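Long-range contacts in Thiol:disulfide interchange protein, thioredoxin family protein (Chlorobaculum tepidum, PDB 3OR5), which probably acts as a thioredoxin-fold thiol:disulfide oxidoreductase of the TlpA-like family, with a likely part in cytochrome c biogenesis: residues 13-18 / 104-109; 42-47 / 75-80; 55-60 / 90-95; 71-76 / 96-101; 117-122 / 130-135. One frame throughout, in Å; residues are numbered along the deposited sequence.

How the interactions relate
Interactions 4 and 5 build the mixed sheet of the thioredoxin fold at its two margins, one through parallel and the other through antiparallel backbone bonds. Interaction 3 is a buried contact, almost wholly apolar between segments, that packs helix 47-63 on the loop leading into strand 95-97. Interaction 1 lies on the other side of the chain's centre, about 21 Å from interaction 3, centre to centre, and joins an N-terminal loop to the end of helix 100-107 through rings and one hydroxyl. Interaction 2, partly buried, is the one with most side-chain hydrogen bonds: it ties the loop carrying C46 to residues 75-77, and shares V75 and N76 with interaction 4.

Interaction 1 of 5, residues 13-18 / 104-109; sequences PAPSFS and RAFNGY
P15 presses its ring into the angle between A105, F106 and Y109, where the loop ahead of strand 18-20 closes over the C-terminal part of helix 100-107 in this thioredoxin fold. Followed round the ring, CB of P15 lies 4.1 Å from CB of A105. CG is 3.4 Å from the A105 carbonyl oxygen and sits over one face of the F106 ring, 3.8 Å from the ring centroid, a CH-pi contact offset toward the rim. CD faces the other aromatic residue, 3.2 Å from OH of Y109. The F106 ring is thus used twice. While P15 takes one face of F106, the CZ edge of F106 points at the face of F17 in a T-shaped pair, with centroids 5.3 Å apart and planes at 82°; the nearest atoms are CE2 of F17 and CZ of F106, 3.7 Å apart. F17 reaches this position with its CG between the backbone N and the carbonyl carbon (chi1 57°), which turns the ring inward from an extended backbone. Beyond the two segments F17 also meets F27, and F106 meets F121, so the pair belongs to a larger aromatic cluster against strand 36-42. The polar part of the contact is a single bond at the outer end. Y109 and P15 approach from opposite directions, and the phenol passes the proline to end at the backbone of P13. There the Y109 OH donates to the P13 carbonyl oxygen over 3.0 Å, lying in the carbonyl plane at a C=O...O angle of 148°.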
# COMPACT_ATOMS: atom_id res chain seq x y z
N PRO A 13 9.18 8.37 -10.61
CA PRO A 13 9.93 7.60 -9.61
C PRO A 13 9.15 7.58 -8.30
O PRO A 13 8.49 8.57 -7.91
CB PRO A 13 11.24 8.40 -9.45
CG PRO A 13 11.28 9.23 -10.74
CD PRO A 13 9.90 9.61 -10.98
N ALA A 14 9.13 6.41 -7.65
CA ALA A 14 8.46 6.32 -6.37
C ALA A 14 9.24 7.10 -5.32
O ALA A 14 10.45 7.25 -5.44
CB ALA A 14 8.41 4.87 -5.96
N PRO A 15 8.56 7.55 -4.29
CA PRO A 15 9.28 8.27 -3.22
C PRO A 15 10.00 7.35 -2.25
O PRO A 15 9.73 6.16 -2.19
CB PRO A 15 8.16 8.96 -2.45
CG PRO A 15 6.92 8.15 -2.73
CD PRO A 15 7.13 7.37 -3.98
N SER A 16 10.96 7.90 -1.52
CA SER A 16 11.61 7.16 -0.44
C SER A 16 10.82 7.41 0.80
O SER A 16 10.38 8.53 1.05
CB SER A 16 13.02 7.74 -0.20
OG SER A 16 13.92 7.23 -1.17
N PHE A 17 10.62 6.36 1.58
CA PHE A 17 9.96 6.54 2.84
C PHE A 17 10.31 5.36 3.78
O PHE A 17 10.68 4.30 3.36
CB PHE A 17 8.41 6.59 2.64
CG PHE A 17 7.80 5.38 1.96
CD1 PHE A 17 7.00 4.55 2.72
CD2 PHE A 17 7.92 5.10 0.61
CE1 PHE A 17 6.35 3.45 2.15
CE2 PHE A 17 7.32 3.98 0.02
CZ PHE A 17 6.55 3.13 0.82
N SER A 18 10.14 5.61 5.07
CA SER A 18 10.61 4.66 6.07
C SER A 18 9.92 4.91 7.36
O SER A 18 9.28 5.96 7.55
CB SER A 18 12.16 4.74 6.30
OG SER A 18 12.57 6.00 6.76
N ARG A 104 2.55 13.30 2.65
CA ARG A 104 3.08 14.25 1.63
C ARG A 104 3.94 13.49 0.61
O ARG A 104 4.04 13.95 -0.54
CB ARG A 104 3.94 15.33 2.30
CG ARG A 104 3.20 16.37 3.09
CD ARG A 104 4.19 17.56 3.34
NE ARG A 104 5.12 17.23 4.41
CZ ARG A 104 4.84 17.45 5.70
NH1 ARG A 104 3.67 17.97 6.03
NH2 ARG A 104 5.72 17.10 6.64
N ALA A 105 4.54 12.36 0.97
CA ALA A 105 5.30 11.53 0.02
C ALA A 105 4.49 11.07 -1.22
O ALA A 105 5.06 10.96 -2.31
CB ALA A 105 5.97 10.34 0.67
N PHE A 106 3.20 10.81 -1.02
CA PHE A 106 2.28 10.33 -2.04
C PHE A 106 1.22 11.32 -2.55
O PHE A 106 0.63 11.10 -3.59
CB PHE A 106 1.61 9.04 -1.56
CG PHE A 106 2.56 7.94 -1.50
CD1 PHE A 106 2.85 7.20 -2.61
CD2 PHE A 106 3.30 7.73 -0.30
CE1 PHE A 106 3.80 6.16 -2.56
CE2 PHE A 106 4.23 6.72 -0.26
CZ PHE A 106 4.46 5.94 -1.33
N ASN A 107 0.98 12.39 -1.79
CA ASN A 107 -0.04 13.37 -2.13
C ASN A 107 0.12 13.93 -3.54
O ASN A 107 -0.93 14.25 -4.17
CB ASN A 107 0.17 14.62 -1.21
CG ASN A 107 -0.84 14.73 -0.20
OD1 ASN A 107 -1.87 14.03 -0.20
ND2 ASN A 107 -0.56 15.64 0.73
N GLY A 108 1.36 14.10 -3.96
CA GLY A 108 1.65 14.72 -5.26
C GLY A 108 1.17 13.94 -6.47
O GLY A 108 1.12 14.49 -7.60
N TYR A 109 0.89 12.64 -6.28
CA TYR A 109 0.47 11.80 -7.44
C TYR A 109 -1.00 11.86 -7.75
O TYR A 109 -1.46 11.26 -8.74
CB TYR A 109 0.89 10.32 -7.21
CG TYR A 109 2.37 10.16 -6.95
CD1 TYR A 109 3.35 10.38 -7.94
CD2 TYR A 109 2.79 9.73 -5.72
CE1 TYR A 109 4.74 10.22 -7.62
CE2 TYR A 109 4.14 9.60 -5.42
CZ TYR A 109 5.08 9.84 -6.36
OH TYR A 109 6.41 9.70 -5.99

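Interaction 2 of 5, residues 42-47 / 75-80; sequences FATWCP and VNEQLP
The indole of W45 meets N76 at its edge: NE1 donates to the N76 carbonyl oxygen over 2.9 Å in a nearly straight bond (176°), with the acceptor in the ring plane. A43 CB lies over one face of the same ring, offset toward the rim, and CZ2 of W45 rests 3.8 Å from CB of N76. The indole and the N76 side-chain amide are steeply inclined, their planes 79° apart. The second flat group is the carboxylate of E77, whose side chain runs antiparallel to that of W45, with the carboxylate oblique to the ring. Its OE2 is gripped by two donors of T44, each at 2.7 Å: the backbone N of T44 meets the anti lone pair, and OG1 of T44 comes from the syn side, slightly out of the carboxylate plane. With chi1 at 74°, T44 holds OG1 between its own N and carbonyl carbon, where both donors can reach one oxygen. OE1 of E77 turns to its own side of the contact, accepting from the N of Q78 at 2.9 Å and from N81 in the following helix. Four bonds therefore fix the rotation of the carboxylate, and such a cluster of donors would probably favour its charged form. At the start of the segments V75 N bonds to F42 O over 2.9 Å, prolonging the sheet. The A43-C46 type I turn leads from strand 36-42 into helix 47-63, with C46 at the N-cap, an arrangement like the CxxC active-site loop of thioredoxins, probably completed here by C49.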
# COMPACT_ATOMS: atom_id res chain seq x y z
N PHE A 42 -5.36 3.67 4.25
CA PHE A 42 -6.62 3.03 4.70
C PHE A 42 -6.98 3.41 6.13
O PHE A 42 -6.10 3.91 6.86
CB PHE A 42 -6.52 1.46 4.67
CG PHE A 42 -5.64 0.90 5.74
CD1 PHE A 42 -6.20 0.26 6.85
CD2 PHE A 42 -4.24 1.00 5.67
CE1 PHE A 42 -5.41 -0.22 7.88
CE2 PHE A 42 -3.42 0.47 6.70
CZ PHE A 42 -4.01 -0.12 7.82
N ALA A 43 -8.25 3.09 6.57
CA ALA A 43 -8.56 3.11 7.95
C ALA A 43 -9.34 1.84 8.27
O ALA A 43 -10.08 1.34 7.42
CB ALA A 43 -9.42 4.38 8.31
N THR A 44 -9.12 1.32 9.47
CA THR A 44 -9.79 0.02 9.78
C THR A 44 -11.28 0.26 10.07
O THR A 44 -12.03 -0.70 10.05
CB THR A 44 -9.20 -0.72 10.97
OG1 THR A 44 -9.56 -0.09 12.22
CG2 THR A 44 -7.65 -0.76 10.84
N TRP A 45 -11.67 1.51 10.35
CA TRP A 45 -13.10 1.77 10.57
C TRP A 45 -13.89 1.95 9.29
O TRP A 45 -15.14 2.05 9.30
CB TRP A 45 -13.27 2.99 11.49
CG TRP A 45 -12.53 4.25 11.05
CD1 TRP A 45 -11.40 4.74 11.66
CD2 TRP A 45 -12.83 5.14 9.99
NE1 TRP A 45 -11.03 5.89 11.06
CE2 TRP A 45 -11.86 6.17 10.03
CE3 TRP A 45 -13.84 5.21 9.02
CZ2 TRP A 45 -11.88 7.25 9.16
CZ3 TRP A 45 -13.87 6.30 8.13
CH2 TRP A 45 -12.86 7.27 8.18
N CYS A 46 -13.19 2.05 8.15
CA CYS A 46 -13.81 2.43 6.86
C CYS A 46 -14.33 1.20 6.14
O CYS A 46 -13.61 0.23 5.88
CB CYS A 46 -12.72 3.22 6.10
SG CYS A 46 -13.35 3.55 4.38
N PRO A 47 -15.66 1.07 5.93
CA PRO A 47 -16.14 -0.25 5.43
C PRO A 47 -15.53 -0.78 4.12
O PRO A 47 -15.27 -1.99 4.08
CB PRO A 47 -17.67 -0.02 5.27
CG PRO A 47 -17.93 0.91 6.41
CD PRO A 47 -16.77 1.89 6.51
N VAL A 75 -4.54 5.95 8.14
CA VAL A 75 -4.88 7.37 8.28
C VAL A 75 -6.07 7.53 9.21
O VAL A 75 -6.87 6.59 9.33
CB VAL A 75 -5.18 7.97 6.90
CG1 VAL A 75 -3.84 8.07 6.02
CG2 VAL A 75 -6.28 7.27 6.17
N ASN A 76 -6.18 8.70 9.86
CA ASN A 76 -7.39 8.92 10.70
C ASN A 76 -7.60 7.80 11.70
O ASN A 76 -8.72 7.45 11.98
CB ASN A 76 -8.63 9.14 9.80
CG ASN A 76 -8.47 10.30 8.80
OD1 ASN A 76 -9.22 11.30 8.86
ND2 ASN A 76 -7.61 10.15 7.83
N GLU A 77 -6.51 7.27 12.26
CA GLU A 77 -6.55 6.09 13.07
C GLU A 77 -5.96 6.24 14.46
O GLU A 77 -5.48 7.35 14.86
CB GLU A 77 -5.90 4.89 12.29
CG GLU A 77 -7.00 4.10 11.55
CD GLU A 77 -7.87 3.25 12.47
OE1 GLU A 77 -7.84 3.40 13.71
OE2 GLU A 77 -8.57 2.35 11.91
N GLN A 78 -6.13 5.19 15.26
CA GLN A 78 -5.53 5.08 16.60
C GLN A 78 -4.71 3.77 16.66
O GLN A 78 -5.10 2.73 16.19
CB GLN A 78 -6.58 5.06 17.67
CG GLN A 78 -7.30 6.39 17.77
CD GLN A 78 -8.32 6.43 18.95
OE1 GLN A 78 -8.20 5.71 19.95
NE2 GLN A 78 -9.31 7.34 18.83
N LEU A 79 -3.53 3.88 17.30
CA LEU A 79 -2.65 2.72 17.41
C LEU A 79 -3.28 1.44 17.95
O LEU A 79 -3.17 0.44 17.31
CB LEU A 79 -1.43 3.20 18.26
CG LEU A 79 -0.36 2.11 18.43
CD1 LEU A 79 0.30 1.88 17.10
CD2 LEU A 79 0.66 2.72 19.34
N PRO A 80 -4.02 1.44 19.10
CA PRO A 80 -4.56 0.17 19.53
C PRO A 80 -5.61 -0.46 18.57
O PRO A 80 -5.70 -1.68 18.47
CB PRO A 80 -5.27 0.54 20.88
CG PRO A 80 -5.44 2.04 20.90
CD PRO A 80 -4.24 2.53 20.07

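Interaction 3 of 5, residues 55-60 / 90-95; sequences DMVQVQ and GIIYPV
NE2 of Q60 and the carbonyl oxygen of I92 are bridged by a water, which accepts from NE2 at 3.1 Å and donates to the I92 O at 2.9 Å. The same amide is anchored to strand 68-74, where OE1 accepts from the F70 backbone N and NE2 bonds T69 OG1. Held by these partners, the amide lies against CB of Y93, with CD of Q60 at 3.8 Å and its plane 49° from the phenol ring. With CG anti to the backbone N (chi1 180°), CG of Q60 passes 3.6 Å from CD1 of I92, the two chains lying alongside, head to tail; the bend at chi2 (79°) then turns the amide to Y93. One turn earlier, V57 divides its methyls: CG1 sits 3.5 Å from the G90 carbonyl oxygen and also touches CG1 of I92, while CG2 packs 4.0 Å from both CG1 of I91 and CE2 of Y93. G90 has positive phi and is the C-prime residue of the Schellman motif ending helix 79-89. The Y93 ring has CG2 of I91 over the centre of one face. CZ of Y93 lies 3.6 Å from CE of M56 (selenomethionine), the two side chains crossing at about a right angle. The helix is thus held by apolar packing and one water bridge, with no direct hydrogen bond between the segments; the direct polar bonds of Q60 tie it to the sheet instead.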
# COMPACT_ATOMS: atom_id res chain seq x y z
N ASP A 55 -8.80 -9.46 1.19
CA ASP A 55 -8.39 -9.91 -0.16
C ASP A 55 -6.93 -9.53 -0.35
O ASP A 55 -6.22 -10.28 -0.98
CB ASP A 55 -9.25 -9.22 -1.23
CG ASP A 55 -10.73 -9.76 -1.20
OD1 ASP A 55 -10.95 -10.87 -0.72
OD2 ASP A 55 -11.65 -9.09 -1.71
N MSE A 56 -6.52 -8.37 0.13
CA MSE A 56 -5.12 -7.93 0.04
C MSE A 56 -4.25 -8.97 0.76
O MSE A 56 -3.18 -9.31 0.25
CB MSE A 56 -4.88 -6.55 0.65
CG MSE A 56 -5.50 -5.54 -0.28
SE MSE A 56 -5.41 -3.74 0.58
CE MSE A 56 -3.64 -3.72 1.04
N VAL A 57 -4.73 -9.40 1.92
CA VAL A 57 -3.89 -10.37 2.74
C VAL A 57 -3.78 -11.67 1.90
O VAL A 57 -2.68 -12.27 1.83
CB VAL A 57 -4.58 -10.63 4.09
CG1 VAL A 57 -3.91 -11.83 4.82
CG2 VAL A 57 -4.40 -9.39 4.96
N GLN A 58 -4.86 -12.13 1.27
CA GLN A 58 -4.71 -13.32 0.45
C GLN A 58 -3.74 -13.14 -0.73
O GLN A 58 -2.95 -14.05 -1.08
CB GLN A 58 -6.06 -13.82 -0.09
CG GLN A 58 -5.95 -15.28 -0.52
CD GLN A 58 -5.64 -16.25 0.63
OE1 GLN A 58 -6.35 -16.27 1.65
NE2 GLN A 58 -4.54 -17.01 0.50
N VAL A 59 -3.86 -12.00 -1.41
CA VAL A 59 -2.94 -11.71 -2.51
C VAL A 59 -1.46 -11.64 -2.01
O VAL A 59 -0.49 -12.12 -2.69
CB VAL A 59 -3.36 -10.39 -3.24
CG1 VAL A 59 -2.31 -9.97 -4.29
CG2 VAL A 59 -4.75 -10.64 -3.92
N GLN A 60 -1.24 -11.04 -0.86
CA GLN A 60 0.10 -11.01 -0.25
C GLN A 60 0.63 -12.46 -0.12
O GLN A 60 1.82 -12.68 -0.37
CB GLN A 60 0.04 -10.32 1.13
CG GLN A 60 1.40 -10.27 1.78
CD GLN A 60 2.27 -9.17 1.24
OE1 GLN A 60 1.83 -8.26 0.54
NE2 GLN A 60 3.52 -9.21 1.63
N GLY A 90 -5.09 -10.93 10.51
CA GLY A 90 -3.81 -11.54 10.15
C GLY A 90 -3.04 -10.81 9.06
O GLY A 90 -2.64 -11.40 8.03
N ILE A 91 -2.91 -9.51 9.25
CA ILE A 91 -2.24 -8.70 8.25
C ILE A 91 -0.74 -8.99 8.38
O ILE A 91 -0.11 -8.83 9.44
CB ILE A 91 -2.54 -7.22 8.48
CG1 ILE A 91 -4.03 -7.01 8.16
CG2 ILE A 91 -1.58 -6.37 7.54
CD1 ILE A 91 -4.40 -5.53 8.46
N ILE A 92 -0.20 -9.47 7.26
CA ILE A 92 1.15 -9.98 7.19
C ILE A 92 2.08 -9.13 6.35
O ILE A 92 3.16 -9.57 5.96
CB ILE A 92 1.07 -11.35 6.56
CG1 ILE A 92 0.23 -11.28 5.21
CG2 ILE A 92 0.59 -12.25 7.75
CD1 ILE A 92 0.26 -12.53 4.28
N TYR A 93 1.63 -7.94 5.98
CA TYR A 93 2.52 -6.98 5.26
C TYR A 93 2.77 -5.76 6.16
O TYR A 93 2.02 -5.56 7.14
CB TYR A 93 1.90 -6.60 3.95
CG TYR A 93 0.48 -6.14 4.02
CD1 TYR A 93 0.20 -4.79 4.34
CD2 TYR A 93 -0.54 -6.96 3.68
CE1 TYR A 93 -1.19 -4.31 4.37
CE2 TYR A 93 -1.88 -6.54 3.70
CZ TYR A 93 -2.19 -5.18 4.01
OH TYR A 93 -3.54 -4.69 4.03
N PRO A 94 3.75 -4.93 5.88
CA PRO A 94 4.08 -3.82 6.78
C PRO A 94 2.95 -2.82 6.85
O PRO A 94 2.40 -2.42 5.81
CB PRO A 94 5.30 -3.15 6.16
CG PRO A 94 5.87 -4.26 5.31
CD PRO A 94 4.72 -5.04 4.78
N VAL A 95 2.66 -2.39 8.06
CA VAL A 95 1.70 -1.28 8.24
C VAL A 95 2.19 -0.26 9.19
O VAL A 95 2.66 -0.61 10.29
CB VAL A 95 0.44 -1.92 8.88
CG1 VAL A 95 -0.63 -0.77 9.29
CG2 VAL A 95 -0.34 -2.94 7.96
O HOH W 1 4.17 -11.23 3.87

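Interaction 4 of 5, residues 71-76 / 96-101; sequences VGIAVN and MMATPE
The carbonyl oxygen of G72 accepts from the N of M96 at 2.9 Å, opening a run of three bonds that alternate between the two strands. M96 answers with its own carbonyl oxygen, which receives the N of A74 over 2.8 Å and also a CA-H...O contact from CA of I73. The O of A74 then takes the N of A98, again at 2.8 Å, as the residues after M97 turn off. The N of G72 is satisfied by the backbone of P94, just ahead of the second segment. This is parallel pairing, I73 with M96 and A74 with M97, between strands 68-74 and 95-97 of a beta-alpha-beta unit whose crossover is helix 79-89. On the other edge of strand 68-74, V71 and I73 bond to strand 36-42. M96 (selenomethionine), bent at chi3 (-75°), swings CE to within 4.1 Å of CG1 of V71, on the face where F17 and F27 close in. The same face continues with CG2 of I73 against CB of A98, 3.7 Å away, and CG1 of V75 touches that methyl too. M97, also selenomethionine, lies on the reverse face with A74, whose CB is 4.3 Å from SE of M97, beside V82.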
# COMPACT_ATOMS: atom_id res chain seq x y z
N VAL A 71 2.02 -2.38 1.26
CA VAL A 71 2.44 -1.66 2.43
C VAL A 71 1.21 -0.84 2.85
O VAL A 71 0.59 -0.15 1.97
CB VAL A 71 3.53 -0.67 2.05
CG1 VAL A 71 3.92 0.17 3.26
CG2 VAL A 71 4.77 -1.39 1.51
N GLY A 72 0.82 -0.93 4.11
CA GLY A 72 -0.40 -0.17 4.53
C GLY A 72 0.02 1.08 5.31
O GLY A 72 0.95 1.04 6.12
N ILE A 73 -0.67 2.20 5.11
CA ILE A 73 -0.43 3.43 5.89
C ILE A 73 -1.80 3.80 6.44
O ILE A 73 -2.72 4.09 5.69
CB ILE A 73 0.16 4.53 5.00
CG1 ILE A 73 1.61 4.10 4.55
CG2 ILE A 73 0.23 5.88 5.85
CD1 ILE A 73 2.27 5.09 3.55
N ALA A 74 -1.93 3.77 7.77
CA ALA A 74 -3.27 3.92 8.41
C ALA A 74 -3.48 5.39 8.72
O ALA A 74 -2.71 5.99 9.49
CB ALA A 74 -3.32 3.12 9.74
N VAL A 75 -4.54 5.95 8.14
CA VAL A 75 -4.88 7.37 8.28
C VAL A 75 -6.07 7.53 9.21
O VAL A 75 -6.87 6.59 9.33
CB VAL A 75 -5.18 7.97 6.90
CG1 VAL A 75 -3.84 8.07 6.02
CG2 VAL A 75 -6.28 7.27 6.17
N ASN A 76 -6.18 8.70 9.86
CA ASN A 76 -7.39 8.92 10.70
C ASN A 76 -7.60 7.80 11.70
O ASN A 76 -8.72 7.45 11.98
CB ASN A 76 -8.63 9.14 9.80
CG ASN A 76 -8.47 10.30 8.80
OD1 ASN A 76 -9.22 11.30 8.86
ND2 ASN A 76 -7.61 10.15 7.83
N MSE A 96 2.14 1.01 8.79
CA MSE A 96 2.65 2.15 9.60
C MSE A 96 1.48 3.08 9.90
O MSE A 96 0.58 3.27 9.01
CB MSE A 96 3.78 2.96 8.89
CG MSE A 96 4.95 2.09 8.83
SE MSE A 96 6.32 3.08 7.75
CE MSE A 96 5.50 2.80 6.04
N MSE A 97 1.50 3.70 11.06
CA MSE A 97 0.58 4.87 11.27
C MSE A 97 0.98 6.02 10.37
O MSE A 97 2.18 6.33 10.24
CB MSE A 97 0.66 5.39 12.71
CG MSE A 97 0.38 4.26 13.75
SE MSE A 97 -1.53 3.62 13.65
CE MSE A 97 -2.44 5.30 14.13
N ALA A 98 -0.01 6.71 9.77
CA ALA A 98 0.38 7.82 8.92
C ALA A 98 1.07 8.91 9.73
O ALA A 98 0.77 9.14 10.95
CB ALA A 98 -0.89 8.44 8.31
N THR A 99 1.98 9.56 9.04
CA THR A 99 2.61 10.78 9.54
C THR A 99 2.44 11.84 8.43
O THR A 99 2.13 11.51 7.27
CB THR A 99 4.09 10.61 9.71
OG1 THR A 99 4.74 10.35 8.47
CG2 THR A 99 4.50 9.47 10.71
N PRO A 100 2.55 13.12 8.77
CA PRO A 100 2.40 14.08 7.66
C PRO A 100 3.38 13.87 6.56
O PRO A 100 3.01 14.08 5.37
CB PRO A 100 2.64 15.46 8.33
CG PRO A 100 2.28 15.23 9.76
CD PRO A 100 2.67 13.76 10.10
N GLU A 101 4.59 13.41 6.89
CA GLU A 101 5.60 13.14 5.90
C GLU A 101 5.21 11.98 4.94
O GLU A 101 5.47 12.02 3.74
CB GLU A 101 6.89 12.75 6.61
CG GLU A 101 8.02 12.34 5.73
CD GLU A 101 9.28 12.06 6.58
OE1 GLU A 101 9.22 11.17 7.49
OE2 GLU A 101 10.32 12.73 6.36

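Interaction 5 of 5, residues 117-122 / 130-135; sequences IPTSFV and SGVIVG
Matching placements bring F121 and V132 together: CG of F121 (chi1 -62°) and CG2 of V132 both lie beside their backbone N, while CG1 of V132 is anti to N (chi1 -175°). CD1 of F121 lies 3.8 Å from CG2 of V132, the two side chains pointing the same way from a non-hydrogen-bonded pair. On the reverse face V122 and I133 meet diagonally, CG2 of V122 at 3.8 Å from CD1 of I133. The strands form an antiparallel beta hairpin, their axes at 167°, whose strand 129-133 is outermost on this side of the thioredoxin sheet. S120 and I133 exchange two bonds, S120 N to I133 O at 2.9 Å and I133 N to S120 O at 2.8 Å. Nearer the turn, V122 N reaches G131 O at 2.9 Å and S130 N reaches V122 O at 2.8 Å. At the other end a cis peptide precedes P118, which touches C49 of the probable CxxC pair, as the cis-proline of thioredoxins does. A water 2.7 Å from S120 OG adds a weak bond to I133 O. Backbone bonds thus set the register; V122 and I133 pack apolar on one face beside the S120 hydroxyl, and F121 with V132 on the other.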
# COMPACT_ATOMS: atom_id res chain seq x y z
N ILE A 117 -10.60 7.40 1.25
CA ILE A 117 -10.00 6.07 1.49
C ILE A 117 -10.93 4.99 1.11
O ILE A 117 -12.19 5.18 1.25
CB ILE A 117 -9.54 5.85 2.90
CG1 ILE A 117 -10.63 6.32 3.86
CG2 ILE A 117 -8.21 6.51 3.13
CD1 ILE A 117 -10.30 5.96 5.39
N PRO A 118 -10.43 3.83 0.67
CA PRO A 118 -8.94 3.64 0.52
C PRO A 118 -8.41 4.30 -0.76
O PRO A 118 -9.20 4.49 -1.74
CB PRO A 118 -8.86 2.14 0.36
CG PRO A 118 -10.16 1.77 -0.31
CD PRO A 118 -11.14 2.58 0.45
N THR A 119 -7.15 4.76 -0.75
CA THR A 119 -6.48 5.23 -1.97
C THR A 119 -5.17 4.45 -1.96
O THR A 119 -4.46 4.44 -0.94
CB THR A 119 -6.15 6.70 -1.87
OG1 THR A 119 -7.38 7.52 -1.90
CG2 THR A 119 -5.35 7.16 -3.13
N SER A 120 -4.86 3.86 -3.10
CA SER A 120 -3.64 3.09 -3.15
C SER A 120 -2.84 3.48 -4.37
O SER A 120 -3.35 3.97 -5.36
CB SER A 120 -4.00 1.64 -3.26
OG SER A 120 -4.78 1.12 -2.13
N PHE A 121 -1.55 3.25 -4.27
CA PHE A 121 -0.58 3.62 -5.38
C PHE A 121 0.12 2.39 -5.82
O PHE A 121 0.59 1.60 -4.96
CB PHE A 121 0.40 4.65 -4.84
CG PHE A 121 -0.28 5.92 -4.40
CD1 PHE A 121 -0.51 6.90 -5.33
CD2 PHE A 121 -0.76 6.06 -3.10
CE1 PHE A 121 -1.16 8.07 -4.95
CE2 PHE A 121 -1.48 7.24 -2.71
CZ PHE A 121 -1.67 8.24 -3.64
N VAL A 122 0.16 2.19 -7.13
CA VAL A 122 0.83 0.96 -7.68
C VAL A 122 2.20 1.32 -8.16
O VAL A 122 2.35 2.19 -9.04
CB VAL A 122 0.01 0.39 -8.83
CG1 VAL A 122 0.72 -0.91 -9.34
CG2 VAL A 122 -1.49 0.08 -8.45
N SER A 130 2.84 3.74 -11.35
CA SER A 130 2.17 3.48 -12.63
C SER A 130 0.72 3.87 -12.58
O SER A 130 0.10 4.18 -13.60
CB SER A 130 2.19 1.92 -12.82
OG SER A 130 3.46 1.62 -13.36
N GLY A 131 0.13 3.85 -11.39
CA GLY A 131 -1.32 4.04 -11.34
C GLY A 131 -1.78 4.30 -9.91
O GLY A 131 -1.07 4.04 -8.92
N VAL A 132 -3.00 4.81 -9.83
CA VAL A 132 -3.64 5.10 -8.56
C VAL A 132 -4.95 4.37 -8.50
O VAL A 132 -5.78 4.47 -9.42
CB VAL A 132 -3.83 6.66 -8.38
CG1 VAL A 132 -4.38 6.87 -7.02
CG2 VAL A 132 -2.47 7.43 -8.55
N ILE A 133 -5.24 3.70 -7.40
CA ILE A 133 -6.48 3.00 -7.23
C ILE A 133 -7.31 3.82 -6.25
O ILE A 133 -6.94 4.02 -5.10
CB ILE A 133 -6.26 1.59 -6.62
CG1 ILE A 133 -5.40 0.75 -7.56
CG2 ILE A 133 -7.60 0.88 -6.38
CD1 ILE A 133 -4.89 -0.52 -6.92
N VAL A 134 -8.46 4.31 -6.72
CA VAL A 134 -9.40 5.03 -5.81
C VAL A 134 -10.81 4.40 -5.94
O VAL A 134 -11.81 5.05 -5.65
CB VAL A 134 -9.55 6.50 -6.13
CG1 VAL A 134 -8.23 7.30 -5.92
CG2 VAL A 134 -10.12 6.67 -7.55
N GLY A 135 -10.89 3.17 -6.38
CA GLY A 135 -12.13 2.41 -6.51
C GLY A 135 -11.92 0.97 -6.07
O GLY A 135 -10.79 0.48 -6.02
O HOH W 2 -7.38 1.69 -2.76